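Local coordinates for DUF72 domain-containing protein (Thermotoga maritima, PDB 1VPQ) that is of unknown function but belongs to the DUF72 family and adopts a TIM-barrel fold that binds sulfate ions in the crystal, at residues L124-F129 / A153-H158; T176-D181 / Y201-G206. One frame throughout, in Å; residues are numbered along the deposited sequence.

Interaction 1: residues L124-F129 / A153-H158. With SO4 (sulfate ion), chain C; SO4 (sulfate ion), chain B.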
loop_
_atom_site.group_PDB
_atom_site.type_symbol
_atom_site.label_atom_id
_atom_site.label_comp_id
_atom_site.label_asym_id
_atom_site.label_seq_id
_atom_site.Cartn_x
_atom_site.Cartn_y
_atom_site.Cartn_z
ATOM N N LEU A 124 4.476 2.104 -4.798
ATOM C CA LEU A 124 4.896 1.376 -3.603
ATOM C C LEU A 124 5.871 0.265 -3.944
ATOM O O LEU A 124 5.576 -0.600 -4.783
ATOM C CB LEU A 124 3.685 0.775 -2.889
ATOM C CG LEU A 124 3.965 -0.093 -1.657
ATOM C CD1 LEU A 124 4.487 0.741 -0.484
ATOM C CD2 LEU A 124 2.723 -0.863 -1.248
ATOM N N ALA A 125 7.022 0.286 -3.278
ATOM C CA ALA A 125 7.972 -0.814 -3.336
ATOM C C ALA A 125 7.996 -1.501 -1.983
ATOM O O ALA A 125 8.595 -0.991 -1.030
ATOM C CB ALA A 125 9.363 -0.299 -3.710
ATOM N N GLN A 126 7.324 -2.649 -1.901
ATOM C CA GLN A 126 7.244 -3.429 -0.662
ATOM C C GLN A 126 8.133 -4.666 -0.760
ATOM O O GLN A 126 7.937 -5.516 -1.622
ATOM C CB GLN A 126 5.787 -3.808 -0.349
ATOM C CG GLN A 126 5.587 -4.851 0.758
ATOM C CD GLN A 126 5.480 -6.278 0.223
ATOM O OE1 GLN A 126 4.628 -6.570 -0.621
ATOM N NE2 GLN A 126 6.341 -7.173 0.714
ATOM N N PHE A 127 9.092 -4.758 0.157
ATOM C CA PHE A 127 10.118 -5.787 0.124
ATOM C C PHE A 127 9.820 -6.921 1.087
ATOM O O PHE A 127 9.277 -6.692 2.161
ATOM C CB PHE A 127 11.463 -5.154 0.450
ATOM C CG PHE A 127 11.961 -4.253 -0.632
ATOM C CD1 PHE A 127 11.573 -2.925 -0.675
ATOM C CD2 PHE A 127 12.794 -4.745 -1.632
ATOM C CE1 PHE A 127 12.011 -2.095 -1.686
ATOM C CE2 PHE A 127 13.241 -3.925 -2.642
ATOM C CZ PHE A 127 12.855 -2.598 -2.674
ATOM N N PRO A 128 10.180 -8.158 0.707
ATOM C CA PRO A 128 9.854 -9.306 1.543
ATOM C C PRO A 128 10.754 -9.437 2.778
ATOM O O PRO A 128 11.684 -8.631 2.987
ATOM C CB PRO A 128 10.036 -10.494 0.591
ATOM C CG PRO A 128 11.058 -10.038 -0.385
ATOM C CD PRO A 128 10.919 -8.547 -0.507
ATOM N N PHE A 129 10.447 -10.445 3.592
ATOM C CA PHE A 129 11.175 -10.758 4.826
ATOM C C PHE A 129 12.653 -11.016 4.553
ATOM O O PHE A 129 13.515 -10.597 5.327
ATOM C CB PHE A 129 10.547 -11.984 5.485
ATOM C CG PHE A 129 11.046 -12.257 6.874
ATOM C CD1 PHE A 129 10.667 -11.449 7.929
ATOM C CD2 PHE A 129 11.883 -13.335 7.130
ATOM C CE1 PHE A 129 11.123 -11.699 9.209
ATOM C CE2 PHE A 129 12.340 -13.592 8.410
ATOM C CZ PHE A 129 11.961 -12.774 9.452
ATOM N N ALA A 153 7.519 5.299 -2.524
ATOM C CA ALA A 153 7.453 4.901 -1.118
ATOM C C ALA A 153 7.961 3.481 -0.947
ATOM O O ALA A 153 7.753 2.623 -1.817
ATOM C CB ALA A 153 6.028 5.007 -0.574
ATOM N N VAL A 154 8.637 3.245 0.180
ATOM C CA VAL A 154 9.237 1.936 0.472
ATOM C C VAL A 154 8.796 1.382 1.838
ATOM O O VAL A 154 8.764 2.104 2.845
ATOM C CB VAL A 154 10.804 1.982 0.378
ATOM C CG1 VAL A 154 11.432 0.710 0.967
ATOM C CG2 VAL A 154 11.266 2.158 -1.078
ATOM N N GLU A 155 8.487 0.083 1.832
ATOM C CA GLU A 155 8.142 -0.692 3.016
ATOM C C GLU A 155 9.102 -1.883 3.185
ATOM O O GLU A 155 9.328 -2.648 2.239
ATOM C CB GLU A 155 6.716 -1.246 2.867
ATOM C CG GLU A 155 6.171 -1.944 4.108
ATOM C CD GLU A 155 4.901 -2.744 3.841
ATOM O OE1 GLU A 155 4.084 -2.300 3.016
ATOM O OE2 GLU A 155 4.712 -3.816 4.458
ATOM N N PHE A 156 9.608 -2.063 4.404
ATOM C CA PHE A 156 10.433 -3.219 4.767
ATOM C C PHE A 156 9.670 -4.194 5.655
ATOM O O PHE A 156 8.809 -3.792 6.440
ATOM C CB PHE A 156 11.684 -2.779 5.518
ATOM C CG PHE A 156 12.366 -1.595 4.920
ATOM C CD1 PHE A 156 13.206 -1.743 3.825
ATOM C CD2 PHE A 156 12.183 -0.329 5.462
ATOM C CE1 PHE A 156 13.854 -0.630 3.265
ATOM C CE2 PHE A 156 12.826 0.787 4.917
ATOM C CZ PHE A 156 13.664 0.634 3.819
ATOM N N ARG A 157 10.006 -5.475 5.522
ATOM C CA ARG A 157 9.435 -6.538 6.343
ATOM C C ARG A 157 10.409 -7.016 7.424
ATOM O O ARG A 157 9.983 -7.485 8.475
ATOM C CB ARG A 157 9.053 -7.726 5.465
ATOM C CG ARG A 157 8.249 -8.807 6.191
ATOM C CD ARG A 157 6.784 -8.513 6.086
ATOM N NE ARG A 157 6.248 -9.023 4.825
ATOM C CZ ARG A 157 5.266 -8.468 4.123
ATOM N NH1 ARG A 157 4.695 -7.335 4.514
ATOM N NH2 ARG A 157 4.861 -9.048 3.003
ATOM N N HIS A 158 11.710 -6.891 7.174
ATOM C CA HIS A 158 12.719 -7.455 8.073
ATOM C C HIS A 158 13.158 -6.427 9.135
ATOM O O HIS A 158 13.364 -5.252 8.817
ATOM C CB HIS A 158 13.920 -7.951 7.249
ATOM C CG HIS A 158 14.815 -8.901 7.986
ATOM N ND1 HIS A 158 16.045 -8.528 8.486
ATOM C CD2 HIS A 158 14.659 -10.209 8.308
ATOM C CE1 HIS A 158 16.606 -9.565 9.084
ATOM N NE2 HIS A 158 15.785 -10.597 8.989
HETATM S S SO4 C . 6.929 -12.115 3.076
HETATM O O1 SO4 C . 6.263 -11.657 1.861
HETATM O O2 SO4 C . 7.205 -13.539 2.995
HETATM O O3 SO4 C . 8.201 -11.425 3.230
HETATM O O4 SO4 C . 6.094 -11.853 4.241
HETATM S S SO4 B . 1.837 -7.209 1.480
HETATM O O1 SO4 B . 2.892 -6.419 2.108
HETATM O O2 SO4 B . 2.402 -8.392 0.840
HETATM O O3 SO4 B . 0.901 -7.619 2.515
HETATM O O4 SO4 B . 1.179 -6.407 0.454
HETATM O O HOH W 1 12.383 -6.251 4.010
#

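Interaction 2: residues T176-D181 / Y201-G206. With SO4 (sulfate ion), chain B.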
loop_
_atom_site.group_PDB
_atom_site.type_symbol
_atom_site.label_atom_id
_atom_site.label_comp_id
_atom_site.label_asym_id
_atom_site.label_seq_id
_atom_site.Cartn_x
_atom_site.Cartn_y
_atom_site.Cartn_z
ATOM N N THR A 176 9.397 8.152 0.393
ATOM C CA THR A 176 8.399 8.174 1.449
ATOM C C THR A 176 8.426 6.842 2.221
ATOM O O THR A 176 8.419 5.754 1.634
ATOM C CB THR A 176 6.994 8.461 0.861
ATOM O OG1 THR A 176 6.967 9.792 0.318
ATOM C CG2 THR A 176 5.896 8.310 1.913
ATOM N N PHE A 177 8.477 6.954 3.545
ATOM C CA PHE A 177 8.522 5.801 4.433
ATOM C C PHE A 177 7.121 5.221 4.675
ATOM O O PHE A 177 6.200 5.940 5.075
ATOM C CB PHE A 177 9.170 6.193 5.770
ATOM C CG PHE A 177 9.142 5.096 6.786
ATOM C CD1 PHE A 177 9.931 3.963 6.624
ATOM C CD2 PHE A 177 8.308 5.175 7.889
ATOM C CE1 PHE A 177 9.901 2.943 7.548
ATOM C CE2 PHE A 177 8.271 4.159 8.814
ATOM C CZ PHE A 177 9.059 3.039 8.643
ATOM N N VAL A 178 6.966 3.920 4.424
ATOM C CA VAL A 178 5.714 3.228 4.703
ATOM C C VAL A 178 5.635 2.831 6.171
ATOM O O VAL A 178 6.354 1.941 6.626
ATOM C CB VAL A 178 5.553 1.984 3.830
ATOM C CG1 VAL A 178 4.283 1.217 4.206
ATOM C CG2 VAL A 178 5.494 2.391 2.370
ATOM N N VAL A 179 4.758 3.502 6.908
ATOM C CA VAL A 179 4.523 3.179 8.315
ATOM C C VAL A 179 3.620 1.949 8.351
ATOM O O VAL A 179 2.495 1.989 7.865
ATOM C CB VAL A 179 3.844 4.329 9.082
ATOM C CG1 VAL A 179 3.602 3.925 10.541
ATOM C CG2 VAL A 179 4.674 5.611 8.998
ATOM N N VAL A 180 4.118 0.869 8.941
ATOM C CA VAL A 180 3.433 -0.418 8.871
ATOM C C VAL A 180 2.946 -0.883 10.237
ATOM O O VAL A 180 3.672 -0.794 11.234
ATOM C CB VAL A 180 4.353 -1.526 8.336
ATOM C CG1 VAL A 180 3.589 -2.844 8.193
ATOM C CG2 VAL A 180 4.936 -1.148 7.023
ATOM N N ASP A 181 1.711 -1.388 10.270
ATOM C CA ASP A 181 1.271 -2.228 11.372
ATOM C C ASP A 181 1.131 -3.675 10.893
ATOM O O ASP A 181 0.352 -3.980 9.986
ATOM C CB ASP A 181 -0.028 -1.743 12.010
ATOM C CG ASP A 181 -0.255 -2.373 13.374
ATOM O OD1 ASP A 181 0.440 -1.973 14.336
ATOM O OD2 ASP A 181 -1.098 -3.290 13.474
ATOM N N TYR A 201 2.541 7.480 4.435
ATOM C CA TYR A 201 1.933 6.308 3.837
ATOM C C TYR A 201 1.823 5.239 4.922
ATOM O O TYR A 201 2.837 4.829 5.474
ATOM C CB TYR A 201 2.803 5.818 2.679
ATOM C CG TYR A 201 2.113 4.909 1.664
ATOM C CD1 TYR A 201 1.638 3.647 2.019
ATOM C CD2 TYR A 201 1.971 5.308 0.343
ATOM C CE1 TYR A 201 1.032 2.815 1.073
ATOM C CE2 TYR A 201 1.373 4.494 -0.599
ATOM C CZ TYR A 201 0.910 3.245 -0.236
ATOM O OH TYR A 201 0.308 2.441 -1.188
ATOM N N PHE A 202 0.604 4.798 5.231
ATOM C CA PHE A 202 0.396 3.760 6.248
ATOM C C PHE A 202 -0.141 2.505 5.614
ATOM O O PHE A 202 -1.033 2.581 4.774
ATOM C CB PHE A 202 -0.613 4.205 7.303
ATOM C CG PHE A 202 -0.163 5.372 8.106
ATOM C CD1 PHE A 202 -0.169 6.651 7.557
ATOM C CD2 PHE A 202 0.259 5.204 9.416
ATOM C CE1 PHE A 202 0.250 7.749 8.304
ATOM C CE2 PHE A 202 0.679 6.294 10.166
ATOM C CZ PHE A 202 0.673 7.572 9.605
ATOM N N ARG A 203 0.372 1.355 6.045
ATOM C CA ARG A 203 -0.193 0.073 5.638
ATOM C C ARG A 203 -0.460 -0.816 6.854
ATOM O O ARG A 203 0.438 -1.061 7.640
ATOM C CB ARG A 203 0.725 -0.627 4.642
ATOM C CG ARG A 203 0.875 0.124 3.319
ATOM C CD ARG A 203 1.542 -0.748 2.277
ATOM N NE ARG A 203 0.620 -1.702 1.663
ATOM C CZ ARG A 203 0.916 -2.960 1.336
ATOM N NH1 ARG A 203 2.101 -3.480 1.606
ATOM N NH2 ARG A 203 -0.005 -3.723 0.764
ATOM N N PHE A 204 -1.703 -1.281 6.992
ATOM C CA PHE A 204 -2.114 -2.127 8.112
ATOM C C PHE A 204 -2.466 -3.524 7.618
ATOM O O PHE A 204 -3.421 -3.700 6.868
ATOM C CB PHE A 204 -3.316 -1.514 8.840
ATOM C CG PHE A 204 -3.114 -0.073 9.265
ATOM C CD1 PHE A 204 -1.928 0.345 9.856
ATOM C CD2 PHE A 204 -4.128 0.856 9.098
ATOM C CE1 PHE A 204 -1.754 1.673 10.252
ATOM C CE2 PHE A 204 -3.963 2.187 9.496
ATOM C CZ PHE A 204 -2.776 2.591 10.069
ATOM N N HIS A 205 -1.686 -4.510 8.051
ATOM C CA HIS A 205 -1.832 -5.902 7.594
ATOM C C HIS A 205 -2.561 -6.789 8.589
ATOM O O HIS A 205 -2.722 -7.993 8.350
ATOM C CB HIS A 205 -0.449 -6.522 7.349
ATOM C CG HIS A 205 0.406 -5.744 6.400
ATOM N ND1 HIS A 205 0.052 -5.535 5.088
ATOM C CD2 HIS A 205 1.606 -5.145 6.569
ATOM C CE1 HIS A 205 0.992 -4.825 4.492
ATOM N NE2 HIS A 205 1.946 -4.574 5.370
ATOM N N GLY A 206 -2.975 -6.202 9.708
ATOM C CA GLY A 206 -3.454 -6.968 10.854
ATOM C C GLY A 206 -2.301 -7.577 11.634
ATOM O O GLY A 206 -1.139 -7.367 11.307
HETATM S S SO4 B . 1.837 -7.209 1.480
HETATM O O1 SO4 B . 2.892 -6.419 2.108
HETATM O O2 SO4 B . 2.402 -8.392 0.840
HETATM O O3 SO4 B . 0.901 -7.619 2.515
HETATM O O4 SO4 B . 1.179 -6.407 0.454
#

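Interaction 1: residues L124-F129 / A153-H158
Ala125 and Gln126 pair with Val154 and Glu155 in parallel strands of a TIM-barrel beta-alpha-beta unit, and just past their ends Arg157 grips sulfate. Three backbone bonds set the register: Ala125 N to Ala153 O (2.9 Å), Glu155 N to Ala125 O (3.1 Å) and Phe127 N to Glu155 O (3.0 Å). On the face carrying Leu124 and Ala153, Gln126 and Glu155 run side by side, with Gln126 CG 3.7 Å from Glu155 OE1 and the amide and carboxylate planes 44° apart. Gln126 OE1 takes a hydrogen bond from Lys84 and NE2 gives a weak one to Phe127 O, while Glu155 pairs with Arg203 of strand 199-204 and His205 just beyond.

Long and jointed, Arg157 suits its place at the loop. Its CG is anti to the backbone N (chi1 -171°), and bends further out bring the guanidinium beside Gln126, whose NE2 lies over one face. The edge is left to two sulfates, probably from the crystallisation liquor. NE donates to O4 of the chain C sulfate (2.9 Å) and NH2 to O1 of that ion (3.2 Å), while NH1 reaches O1 of the chain B sulfate (3.1 Å) and forms a salt bridge with Glu155 OE2. A water accepting from Arg157 N and donating to Pro128 O ties the loops together. Beyond it, His158 points the CD2 edge of its ring at the centre of the Phe129 face in a T-shaped stack, planes 71° apart.

The opposite face is apolar: Ala125 CB meets Val154 CG2, and the Phe127 ring, from the loop just beyond, adds CE1 against Val154 CG1. Helix 135-147 covers this side through Tyr140, Leu141 and Leu144, whereas Leu124 points into the barrel toward Val178 and Tyr201.

Interaction 2: residues T176-D181 / Y201-G206
Asp181 O accepts an almost straight hydrogen bond from His205 N (2.9 Å), the last of four between the two segments, which carries the pairing one residue past the strand end. Before it come Val179 N to Tyr201 O (2.7 Å), Arg203 N to Val179 O and Asp181 N to Arg203 O.

Arg203 belongs on the inward face because its charge is shared out there: besides Glu155, it has Glu54, which pairs with NH2. Both terminal nitrogens also bind the chain B sulfate, NH2 to O4 (2.9 Å) and NH1 to O1 (3.1 Å), with O4 at the guanidinium edge. His205 CE1 sits 3.4 Å above one guanidinium face, offset toward the rim, and Asn251 at ND1 should help fix the ring's rotation. Hemmed in by these partners, the guanidinium is probably held in a definite orientation.

Val178 CG1, anti to its backbone N (chi1 176°), packs on the aliphatic stem of Arg203 at CG (3.7 Å), while CG2 touches Tyr201 CD1. The other face has Val179 lying alongside Phe202, CB to CD2 3.7 Å. Asp181 is anchored at its carboxylate by Lys184, Arg207 and Tyr224, and its CB meets Phe204 CD1.

Strand 152-155 flanks the pair on one side and strand 245-250 on the other, where Val248 receives Phe202 and Phe204; Phe177 meets Tyr167 of helix 164-173 edge to face.

In the fold
Going from the N terminus, strand 120-126 leads through helix 135-147 to strand 152-155, and interaction 1 closes that beta-alpha-beta loop. The chain then passes helix 164-173 into strand 176-181, and interaction 2 closes the following loop, which has no helix between its two segments. The contacts follow in series, neither nesting nor crossing. Strands 152-155 and 176-181 are neighbours, so together the contacts unite four consecutive strands of the barrel, with Val154 N near Thr176 O at the junction. On the inner face the bridge between Glu155 and Arg203 skips over strand 176-181, and both contacts supply an arginine to one sulfate, which may mark a pocket for an anion.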